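Local coordinates for protein lactate dehydrogenase, adjacent gene encodes predicted malate dehydrogenase (PDB 4ND1) that probably catalyses the NAD-dependent interconversion of (S)-lactate and pyruvate as an L-lactate dehydrogenase of the LDH/MDH superfamily, and forms a four-chain assembly, at residues I120-D125 / G175-G180; S152-F157 / V169-I174; S262-V267 / I286-L291. All blocks are in the same frame, centred on the assembly; numbering follows the deposited sequence.

Contact 1: I120-D125 / G175-G180; sequences ITNPLD and GGHGDG. With NAD (nicotinamide-adenine-dinucleotide), chain C; OXM (oxamic acid), chain D.
The Asp125 carboxylate takes hold of the His177 backbone: the amide N of His177 donates to Asp125 OD2 at 2.6 Å, a nearly straight bond (171°) that meets the carboxylate on its syn side, somewhat out of the carboxylate plane. The other oxygen, OD1, has partners of its own. It takes a hydrogen bond from Ser258 and lies 2.9 Å from the oxygen of water 1, which also reaches the carbonyl of Gly175. With both oxygens engaged, the buried carboxylate is fixed in rotation, and it holds the start of the 175-180 loop against the first turn of helix 124-135.

The second group of bonds meets on the ligands. Asn122 ND2 donates to O1 of oxamate (OXM) at 3.0 Å and also to NAD O2D, while His177 NE2 donates to the same OXM O1, again at 3.0 Å. On the other side of the Asn122 amide, OD1 accepts from Leu124 N at 2.9 Å on a lone pair, closing an Asx turn that sets which way the amide faces. This matches the catalytic centre of the lactate dehydrogenase family, where the Rossmann domain supplies the asparagine and the C-terminal domain the histidine, the predicted proton acceptor. His177 ND1 is hydrogen-bonded to Asp150, the His-Asp pair familiar from this family. The cofactor's carboxamide is held too, NAD N7N donating to Ile120 O at 3.3 Å.

Van der Waals contacts fill in the rest. Asn122 OD1 lies in plane at the edge of the imidazole, 3.6 Å from His177 CD2, and the amide and ring planes are only 14° apart. His177 CG is anti to the backbone N (chi1 -174°), which carries the ring toward the oxamate, while its CB packs on Leu124 CB at 4.0 Å.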
loop_
_atom_site.group_PDB
_atom_site.type_symbol
_atom_site.label_atom_id
_atom_site.label_comp_id
_atom_site.label_asym_id
_atom_site.label_seq_id
_atom_site.Cartn_x
_atom_site.Cartn_y
_atom_site.Cartn_z
ATOM N N ILE A 120 10.938 9.269 -22.184
ATOM C CA ILE A 120 9.589 9.841 -22.227
ATOM C C ILE A 120 9.516 10.995 -23.232
ATOM O O ILE A 120 8.517 11.142 -23.929
ATOM C CB ILE A 120 9.132 10.316 -20.829
ATOM C CG1 ILE A 120 9.132 9.128 -19.856
ATOM C CG2 ILE A 120 7.753 10.966 -20.897
ATOM C CD1 ILE A 120 8.672 9.459 -18.455
ATOM N N THR A 121 10.575 11.806 -23.288
ATOM C CA THR A 121 10.726 12.896 -24.254
ATOM C C THR A 121 10.154 12.565 -25.634
ATOM O O THR A 121 10.461 11.528 -26.207
ATOM C CB THR A 121 12.220 13.249 -24.426
ATOM O OG1 THR A 121 12.828 13.426 -23.140
ATOM C CG2 THR A 121 12.399 14.515 -25.252
ATOM N N ASN A 122 9.327 13.462 -26.158
ATOM C CA ASN A 122 8.769 13.317 -27.503
ATOM C C ASN A 122 9.680 13.925 -28.576
ATOM O O ASN A 122 10.526 14.758 -28.257
ATOM C CB ASN A 122 7.381 13.963 -27.573
ATOM C CG ASN A 122 6.269 12.997 -27.206
ATOM O OD1 ASN A 122 6.308 11.822 -27.573
ATOM N ND2 ASN A 122 5.266 13.491 -26.494
ATOM N N PRO A 123 9.529 13.493 -29.849
ATOM C CA PRO A 123 8.630 12.432 -30.332
ATOM C C PRO A 123 9.139 11.060 -29.906
ATOM O O PRO A 123 10.188 10.606 -30.377
ATOM C CB PRO A 123 8.675 12.591 -31.855
ATOM C CG PRO A 123 10.006 13.204 -32.125
ATOM C CD PRO A 123 10.315 14.084 -30.947
ATOM N N LEU A 124 8.378 10.413 -29.026
ATOM C CA LEU A 124 8.848 9.284 -28.219
ATOM C C LEU A 124 9.679 8.241 -28.961
ATOM O O LEU A 124 10.845 8.018 -28.614
ATOM C CB LEU A 124 7.650 8.605 -27.534
ATOM C CG LEU A 124 7.885 7.483 -26.517
ATOM C CD1 LEU A 124 8.120 6.121 -27.166
ATOM C CD2 LEU A 124 9.020 7.831 -25.566
ATOM N N ASP A 125 9.090 7.599 -29.966
ATOM C CA ASP A 125 9.723 6.428 -30.590
ATOM C C ASP A 125 11.044 6.775 -31.279
ATOM O O ASP A 125 12.024 6.031 -31.175
ATOM C CB ASP A 125 8.770 5.747 -31.577
ATOM C CG ASP A 125 7.478 5.307 -30.923
ATOM O OD1 ASP A 125 7.380 4.135 -30.498
ATOM O OD2 ASP A 125 6.569 6.149 -30.809
ATOM N N GLY A 175 2.402 0.147 -31.900
ATOM C CA GLY A 175 2.905 1.082 -32.903
ATOM C C GLY A 175 3.458 2.343 -32.265
ATOM O O GLY A 175 3.666 2.400 -31.049
ATOM N N GLY A 176 3.696 3.356 -33.091
ATOM C CA GLY A 176 4.332 4.591 -32.639
ATOM C C GLY A 176 3.408 5.464 -31.814
ATOM O O GLY A 176 2.196 5.459 -32.015
ATOM N N HIS A 177 3.990 6.214 -30.883
ATOM C CA HIS A 177 3.246 7.128 -30.027
ATOM C C HIS A 177 2.915 8.396 -30.816
ATOM O O HIS A 177 3.539 9.441 -30.632
ATOM C CB HIS A 177 4.068 7.445 -28.771
ATOM C CG HIS A 177 3.339 8.261 -27.749
ATOM N ND1 HIS A 177 2.179 7.832 -27.144
ATOM C CD2 HIS A 177 3.622 9.468 -27.206
ATOM C CE1 HIS A 177 1.766 8.748 -26.286
ATOM N NE2 HIS A 177 2.625 9.750 -26.303
ATOM N N GLY A 178 1.936 8.279 -31.710
ATOM C CA GLY A 178 1.497 9.387 -32.555
ATOM C C GLY A 178 0.070 9.169 -33.015
ATOM O O GLY A 178 -0.636 8.335 -32.459
ATOM N N ASP A 179 -0.358 9.912 -34.029
ATOM C CA ASP A 179 -1.690 9.721 -34.615
ATOM C C ASP A 179 -1.862 8.298 -35.157
ATOM O O ASP A 179 -2.967 7.761 -35.161
ATOM C CB ASP A 179 -1.946 10.737 -35.737
ATOM C CG ASP A 179 -2.091 12.162 -35.223
ATOM O OD1 ASP A 179 -2.079 12.367 -33.994
ATOM O OD2 ASP A 179 -2.220 13.086 -36.054
ATOM N N GLY A 180 -0.766 7.688 -35.597
ATOM C CA GLY A 180 -0.800 6.341 -36.156
ATOM C C GLY A 180 -0.871 5.188 -35.168
ATOM O O GLY A 180 -0.911 4.033 -35.587
HETATM P PA NAD C . 8.278 20.308 -18.942
HETATM O O1A NAD C . 7.315 20.457 -17.800
HETATM O O2A NAD C . 8.523 21.461 -19.883
HETATM O O5B NAD C . 9.672 19.790 -18.365
HETATM C C5B NAD C . 10.819 19.669 -19.194
HETATM C C4B NAD C . 12.024 19.881 -18.295
HETATM O O4B NAD C . 13.215 19.534 -18.994
HETATM C C3B NAD C . 12.175 21.333 -17.849
HETATM O O3B NAD C . 12.193 21.409 -16.423
HETATM C C2B NAD C . 13.503 21.784 -18.426
HETATM O O2B NAD C . 14.227 22.655 -17.552
HETATM C C1B NAD C . 14.226 20.464 -18.605
HETATM N N9A NAD C . 15.330 20.494 -19.586
HETATM C C8A NAD C . 15.436 21.220 -20.715
HETATM N N7A NAD C . 16.615 20.946 -21.332
HETATM C C5A NAD C . 17.269 20.033 -20.595
HETATM C C6A NAD C . 18.555 19.307 -20.664
HETATM N N6A NAD C . 19.418 19.508 -21.685
HETATM N N1A NAD C . 18.840 18.433 -19.672
HETATM C C2A NAD C . 18.008 18.210 -18.640
HETATM N N3A NAD C . 16.827 18.840 -18.519
HETATM C C4A NAD C . 16.414 19.740 -19.444
HETATM O O3 NAD C . 7.854 19.059 -19.868
HETATM P PN NAD C . 6.956 17.822 -19.363
HETATM O O1N NAD C . 5.520 18.282 -19.276
HETATM O O2N NAD C . 7.593 17.183 -18.162
HETATM O O5D NAD C . 7.120 16.799 -20.589
HETATM C C5D NAD C . 8.397 16.219 -20.818
HETATM C C4D NAD C . 8.424 15.531 -22.175
HETATM O O4D NAD C . 7.577 14.378 -22.141
HETATM C C3D NAD C . 7.908 16.411 -23.308
HETATM O O3D NAD C . 8.794 16.303 -24.418
HETATM C C2D NAD C . 6.548 15.835 -23.653
HETATM O O2D NAD C . 6.216 16.002 -25.030
HETATM C C1D NAD C . 6.752 14.370 -23.308
HETATM N N1N NAD C . 5.561 13.558 -23.042
HETATM C C2N NAD C . 5.612 12.279 -23.437
HETATM C C3N NAD C . 4.548 11.410 -23.226
HETATM C C7N NAD C . 4.617 9.974 -23.664
HETATM O O7N NAD C . 3.604 9.301 -23.600
HETATM N N7N NAD C . 5.760 9.420 -24.087
HETATM C C4N NAD C . 3.415 11.893 -22.577
HETATM C C5N NAD C . 3.378 13.223 -22.167
HETATM C C6N NAD C . 4.475 14.041 -22.410
HETATM C C1 OXM D . 1.620 13.209 -25.100
HETATM N N1 OXM D . 1.593 14.528 -24.948
HETATM O O1 OXM D . 2.529 12.638 -25.675
HETATM C C2 OXM D . 0.519 12.439 -24.542
HETATM O O2 OXM D . -0.166 12.965 -23.636
HETATM O O3 OXM D . 0.289 11.290 -24.987
HETATM O O HOH W 1 5.136 3.732 -28.695
#

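Contact 2: S152-F157 / V169-I174; sequences SRFRTF and VSANVI. With OXM (oxamic acid), chain D.
Phe154 comes down from helix 147-162 onto the strand with its CG anti to the backbone N (chi1 -169°), and the CD2 side of its ring does the touching. CD2 lies 3.6 Å from Ala171 CB and 3.5 Å from the carbonyl O of Asn172, both approaching obliquely. Nearer the helix, Phe154 CB rests on Val173 CG2 at 3.7 Å, the two side chains crossing at a slant.

Arg155, one residue on, reaches across the Val169-Ala171 end of the strand. Its CG packs on Ala171 CB at 3.8 Å; the chain then bends at chi3 (78°), turning NE onto Val169 O at 2.7 Å. NE meets that carbonyl almost end-on, with the oxygen 28° out of the guanidinium plane, and NH2 adds a weak second bond. Helix 147-162 here lies across the antiparallel sheet of the C-terminal domain, with Pro183 of strand 182-183 also touching Phe154.

The Arg153 side chain leads its guanidinium off from the strand. Extended from CG to NE, it presents its guanidinium edge to the oxamate carboxylate: NH1 donates to OXM O3 at 2.8 Å and NH2 to OXM O2 at 2.9 Å, a paired, two-pronged grip. Val53 of the second subunit packs on Arg155.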
loop_
_atom_site.group_PDB
_atom_site.type_symbol
_atom_site.label_atom_id
_atom_site.label_comp_id
_atom_site.label_asym_id
_atom_site.label_seq_id
_atom_site.Cartn_x
_atom_site.Cartn_y
_atom_site.Cartn_z
ATOM N N SER A 152 -3.539 2.506 -21.202
ATOM C CA SER A 152 -4.296 2.890 -20.014
ATOM C C SER A 152 -5.490 3.753 -20.397
ATOM O O SER A 152 -6.589 3.577 -19.862
ATOM C CB SER A 152 -3.417 3.631 -19.008
ATOM O OG SER A 152 -2.466 2.756 -18.428
ATOM N N ARG A 153 -5.266 4.683 -21.322
ATOM C CA ARG A 153 -6.341 5.522 -21.845
ATOM C C ARG A 153 -7.369 4.670 -22.584
ATOM O O ARG A 153 -8.574 4.811 -22.375
ATOM C CB ARG A 153 -5.777 6.593 -22.777
ATOM C CG ARG A 153 -5.002 7.675 -22.052
ATOM C CD ARG A 153 -4.146 8.489 -23.002
ATOM N NE ARG A 153 -3.624 9.687 -22.353
ATOM C CZ ARG A 153 -2.710 10.499 -22.879
ATOM N NH1 ARG A 153 -2.190 10.257 -24.079
ATOM N NH2 ARG A 153 -2.304 11.562 -22.185
ATOM N N PHE A 154 -6.876 3.774 -23.432
ATOM C CA PHE A 154 -7.719 2.846 -24.181
ATOM C C PHE A 154 -8.577 2.016 -23.223
ATOM O O PHE A 154 -9.800 1.962 -23.364
ATOM C CB PHE A 154 -6.826 1.957 -25.064
ATOM C CG PHE A 154 -7.567 1.124 -26.082
ATOM C CD1 PHE A 154 -8.740 1.567 -26.680
ATOM C CD2 PHE A 154 -7.044 -0.102 -26.478
ATOM C CE1 PHE A 154 -9.389 0.788 -27.623
ATOM C CE2 PHE A 154 -7.690 -0.883 -27.422
ATOM C CZ PHE A 154 -8.864 -0.437 -27.995
ATOM N N ARG A 155 -7.937 1.416 -22.221
ATOM C CA ARG A 155 -8.641 0.625 -21.204
ATOM C C ARG A 155 -9.675 1.447 -20.440
ATOM O O ARG A 155 -10.787 0.982 -20.191
ATOM C CB ARG A 155 -7.655 0.041 -20.195
ATOM C CG ARG A 155 -6.719 -1.015 -20.750
ATOM C CD ARG A 155 -5.620 -1.339 -19.746
ATOM N NE ARG A 155 -6.101 -2.210 -18.678
ATOM C CZ ARG A 155 -5.367 -2.640 -17.656
ATOM N NH1 ARG A 155 -4.096 -2.268 -17.527
ATOM N NH2 ARG A 155 -5.909 -3.449 -16.755
ATOM N N THR A 156 -9.293 2.666 -20.069
ATOM C CA THR A 156 -10.143 3.547 -19.269
ATOM C C THR A 156 -11.417 3.954 -20.004
ATOM O O THR A 156 -12.500 3.955 -19.416
ATOM C CB THR A 156 -9.369 4.814 -18.845
ATOM O OG1 THR A 156 -8.311 4.441 -17.957
ATOM C CG2 THR A 156 -10.279 5.818 -18.140
ATOM N N PHE A 157 -11.282 4.311 -21.277
ATOM C CA PHE A 157 -12.426 4.715 -22.085
ATOM C C PHE A 157 -13.396 3.555 -22.295
ATOM O O PHE A 157 -14.608 3.745 -22.261
ATOM C CB PHE A 157 -11.974 5.284 -23.436
ATOM C CG PHE A 157 -11.090 6.506 -23.331
ATOM C CD1 PHE A 157 -11.228 7.417 -22.285
ATOM C CD2 PHE A 157 -10.136 6.763 -24.304
ATOM C CE1 PHE A 157 -10.416 8.535 -22.204
ATOM C CE2 PHE A 157 -9.328 7.885 -24.230
ATOM C CZ PHE A 157 -9.469 8.772 -23.177
ATOM N N VAL A 169 -10.287 -4.633 -17.606
ATOM C CA VAL A 169 -10.261 -4.532 -19.060
ATOM C C VAL A 169 -8.847 -4.813 -19.554
ATOM O O VAL A 169 -7.886 -4.161 -19.124
ATOM C CB VAL A 169 -10.702 -3.144 -19.547
ATOM C CG1 VAL A 169 -10.683 -3.081 -21.069
ATOM C CG2 VAL A 169 -12.087 -2.808 -19.012
ATOM N N SER A 170 -8.725 -5.802 -20.438
ATOM C CA SER A 170 -7.472 -6.080 -21.131
ATOM C C SER A 170 -7.538 -5.414 -22.492
ATOM O O SER A 170 -8.440 -5.700 -23.273
ATOM C CB SER A 170 -7.267 -7.584 -21.298
ATOM O OG SER A 170 -6.022 -7.856 -21.919
ATOM N N ALA A 171 -6.595 -4.516 -22.769
ATOM C CA ALA A 171 -6.573 -3.784 -24.035
ATOM C C ALA A 171 -5.199 -3.171 -24.288
ATOM O O ALA A 171 -4.619 -2.544 -23.396
ATOM C CB ALA A 171 -7.640 -2.702 -24.035
ATOM N N ASN A 172 -4.694 -3.347 -25.508
ATOM C CA ASN A 172 -3.370 -2.872 -25.889
ATOM C C ASN A 172 -3.424 -1.797 -26.968
ATOM O O ASN A 172 -4.307 -1.805 -27.823
ATOM C CB ASN A 172 -2.524 -4.042 -26.399
ATOM C CG ASN A 172 -1.994 -4.913 -25.277
ATOM O OD1 ASN A 172 -1.195 -4.465 -24.451
ATOM N ND2 ASN A 172 -2.429 -6.166 -25.241
ATOM N N VAL A 173 -2.474 -0.866 -26.906
ATOM C CA VAL A 173 -2.176 0.027 -28.020
ATOM C C VAL A 173 -0.737 -0.259 -28.438
ATOM O O VAL A 173 0.146 -0.362 -27.587
ATOM C CB VAL A 173 -2.324 1.514 -27.642
ATOM C CG1 VAL A 173 -1.984 2.404 -28.827
ATOM C CG2 VAL A 173 -3.734 1.810 -27.157
ATOM N N ILE A 174 -0.514 -0.409 -29.743
ATOM C CA ILE A 174 0.811 -0.728 -30.286
ATOM C C ILE A 174 1.185 0.268 -31.380
ATOM O O ILE A 174 0.387 1.126 -31.745
ATOM C CB ILE A 174 0.871 -2.168 -30.845
ATOM C CG1 ILE A 174 -0.183 -2.376 -31.938
ATOM C CG2 ILE A 174 0.681 -3.179 -29.723
ATOM C CD1 ILE A 174 -0.062 -3.707 -32.644
HETATM C C1 OXM D . 1.620 13.209 -25.100
HETATM N N1 OXM D . 1.593 14.528 -24.948
HETATM O O1 OXM D . 2.529 12.638 -25.675
HETATM C C2 OXM D . 0.519 12.439 -24.542
HETATM O O2 OXM D . -0.166 12.965 -23.636
HETATM O O3 OXM D . 0.289 11.290 -24.987
#

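Contact 3: S262-V267 / I286-L291; sequences SNHYGV and ILELDL
The Tyr265 ring carries Glu288 CG over one face, while its edges meet two apolar groups: Ile286 CG2 lies 4.0 Å from CE1, and Leu291 CD1 is as far from CD2, the Leu291 side chain crossing the tyrosine at about a right angle. The His264 ring takes Ile286 CB over one face in a CH-pi contact, 4.2 Å from the centroid and toward the rim. At the edge of that imidazole, near its plane, sits Glu288 OE1.

Beyond the ring, Tyr265 OH fits between two backbone groups of the facing loop. It donates to Leu287 O at 2.7 Å and accepts from Leu289 N at 3.0 Å, so the hydroxyl spans Glu288. Glu288 answers in the other direction: with CG anti to its backbone N (chi1 -168°) and the chain extended, it carries OE2 back to the amide N of Tyr265, a bond of 3.0 Å that approaches from above the carboxylate plane.

His264 to Val267 form a type I' turn in the hairpin linking strands 253-261 and 270-279, and the partner loop leads from strand 284-286 into helix 293-314. Tyr265 also packs on Leu299 of that helix. Three hydrogen bonds thus tie Tyr265 to 287-289: its hydroxyl both gives and takes with the backbone flanking Glu288, and its amide is taken by the Glu288 carboxylate. The nearby carboxylate could favour a protonated His264, although its charge is not seen.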
loop_
_atom_site.group_PDB
_atom_site.type_symbol
_atom_site.label_atom_id
_atom_site.label_comp_id
_atom_site.label_asym_id
_atom_site.label_seq_id
_atom_site.Cartn_x
_atom_site.Cartn_y
_atom_site.Cartn_z
ATOM N N SER A 262 12.732 -6.720 -33.694
ATOM C CA SER A 262 13.491 -7.211 -34.853
ATOM C C SER A 262 12.964 -8.515 -35.472
ATOM O O SER A 262 13.157 -8.741 -36.665
ATOM C CB SER A 262 14.978 -7.356 -34.500
ATOM O OG SER A 262 15.197 -8.408 -33.583
ATOM N N ASN A 263 12.312 -9.368 -34.684
ATOM C CA ASN A 263 11.820 -10.655 -35.197
ATOM C C ASN A 263 10.324 -10.871 -34.945
ATOM O O ASN A 263 9.870 -12.004 -34.784
ATOM C CB ASN A 263 12.633 -11.804 -34.584
ATOM C CG ASN A 263 14.120 -11.703 -34.894
ATOM O OD1 ASN A 263 14.515 -11.258 -35.972
ATOM N ND2 ASN A 263 14.951 -12.126 -33.948
ATOM N N HIS A 264 9.563 -9.779 -34.912
ATOM C CA HIS A 264 8.120 -9.840 -34.675
ATOM C C HIS A 264 7.415 -8.767 -35.490
ATOM O O HIS A 264 8.046 -7.813 -35.950
ATOM C CB HIS A 264 7.788 -9.639 -33.187
ATOM C CG HIS A 264 8.596 -10.488 -32.257
ATOM N ND1 HIS A 264 8.149 -11.702 -31.780
ATOM C CD2 HIS A 264 9.820 -10.297 -31.710
ATOM C CE1 HIS A 264 9.064 -12.224 -30.982
ATOM N NE2 HIS A 264 10.089 -11.393 -30.925
ATOM N N TYR A 265 6.104 -8.934 -35.665
ATOM C CA TYR A 265 5.260 -7.950 -36.357
ATOM C C TYR A 265 5.774 -7.554 -37.751
ATOM O O TYR A 265 5.503 -6.449 -38.229
ATOM C CB TYR A 265 5.075 -6.703 -35.478
ATOM C CG TYR A 265 4.401 -6.988 -34.154
ATOM C CD1 TYR A 265 5.141 -7.098 -32.979
ATOM C CD2 TYR A 265 3.021 -7.153 -34.078
ATOM C CE1 TYR A 265 4.524 -7.363 -31.767
ATOM C CE2 TYR A 265 2.397 -7.419 -32.872
ATOM C CZ TYR A 265 3.151 -7.524 -31.719
ATOM O OH TYR A 265 2.528 -7.786 -30.521
ATOM N N GLY A 266 6.504 -8.463 -38.399
ATOM C CA GLY A 266 7.034 -8.229 -39.744
ATOM C C GLY A 266 7.980 -7.047 -39.894
ATOM O O GLY A 266 8.030 -6.430 -40.957
ATOM N N VAL A 267 8.727 -6.725 -38.840
ATOM C CA VAL A 267 9.758 -5.682 -38.911
ATOM C C VAL A 267 11.109 -6.283 -38.550
ATOM O O VAL A 267 11.178 -7.250 -37.794
ATOM C CB VAL A 267 9.441 -4.472 -38.003
ATOM C CG1 VAL A 267 8.173 -3.782 -38.477
ATOM C CG2 VAL A 267 9.310 -4.881 -36.540
ATOM N N ILE A 286 9.388 -10.021 -26.420
ATOM C CA ILE A 286 8.266 -9.336 -27.055
ATOM C C ILE A 286 7.181 -10.357 -27.390
ATOM O O ILE A 286 7.475 -11.437 -27.904
ATOM C CB ILE A 286 8.699 -8.584 -28.334
ATOM C CG1 ILE A 286 9.633 -7.422 -27.974
ATOM C CG2 ILE A 286 7.483 -8.063 -29.099
ATOM C CD1 ILE A 286 10.319 -6.788 -29.165
ATOM N N LEU A 287 5.933 -10.008 -27.085
ATOM C CA LEU A 287 4.790 -10.869 -27.366
ATOM C C LEU A 287 4.161 -10.471 -28.688
ATOM O O LEU A 287 4.135 -9.289 -29.041
ATOM C CB LEU A 287 3.742 -10.765 -26.257
ATOM C CG LEU A 287 4.176 -11.176 -24.849
ATOM C CD1 LEU A 287 3.009 -11.029 -23.886
ATOM C CD2 LEU A 287 4.713 -12.600 -24.830
ATOM N N GLU A 288 3.643 -11.461 -29.408
ATOM C CA GLU A 288 3.023 -11.224 -30.703
ATOM C C GLU A 288 1.514 -11.390 -30.616
ATOM O O GLU A 288 1.008 -12.495 -30.428
ATOM C CB GLU A 288 3.603 -12.169 -31.751
ATOM C CG GLU A 288 3.232 -11.788 -33.174
ATOM C CD GLU A 288 4.244 -12.270 -34.191
ATOM O OE1 GLU A 288 4.730 -13.418 -34.055
ATOM O OE2 GLU A 288 4.554 -11.495 -35.122
ATOM N N LEU A 289 0.804 -10.276 -30.747
ATOM C CA LEU A 289 -0.651 -10.274 -30.726
ATOM C C LEU A 289 -1.191 -10.846 -32.030
ATOM O O LEU A 289 -0.518 -10.807 -33.063
ATOM C CB LEU A 289 -1.182 -8.848 -30.544
ATOM C CG LEU A 289 -0.869 -8.140 -29.222
ATOM C CD1 LEU A 289 -1.102 -6.643 -29.358
ATOM C CD2 LEU A 289 -1.709 -8.709 -28.087
ATOM N N ASP A 290 -2.406 -11.380 -31.971
ATOM C CA ASP A 290 -3.120 -11.793 -33.171
ATOM C C ASP A 290 -3.857 -10.578 -33.720
ATOM O O ASP A 290 -4.909 -10.204 -33.213
ATOM C CB ASP A 290 -4.106 -12.921 -32.862
ATOM C CG ASP A 290 -4.951 -13.300 -34.064
ATOM O OD1 ASP A 290 -6.151 -12.948 -34.080
ATOM O OD2 ASP A 290 -4.410 -13.927 -35.002
ATOM N N LEU A 291 -3.289 -9.958 -34.747
ATOM C CA LEU A 291 -3.888 -8.784 -35.366
ATOM C C LEU A 291 -4.714 -9.196 -36.576
ATOM O O LEU A 291 -4.391 -10.172 -37.254
ATOM C CB LEU A 291 -2.799 -7.794 -35.798
ATOM C CG LEU A 291 -1.846 -7.305 -34.702
ATOM C CD1 LEU A 291 -0.741 -6.441 -35.292
ATOM C CD2 LEU A 291 -2.615 -6.540 -33.636
#

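Contact 1 is the one that bridges the two domains, joining the start of helix 124-135 in the Rossmann domain to the loop after strand 169-174; contacts 2 and 3 belong to the C-terminal domain alone. Along the chain, contact 2 falls between the two segments of contact 1, and its strand runs straight into residues 175-180; contact 3 comes later. The centres lie about 16 to 19 Å apart. Contacts 1 and 2 meet at the oxamate, gripping its O1 and carboxylate ends. Leu291 touches Ile174, and Leu289 touches Asn172 and Ile174, so segment 286-291 packs on the end of the strand leading into the active-site loop. Contacts 2 and 3 also touch the third subunit; contact 1 meets no other protein chain.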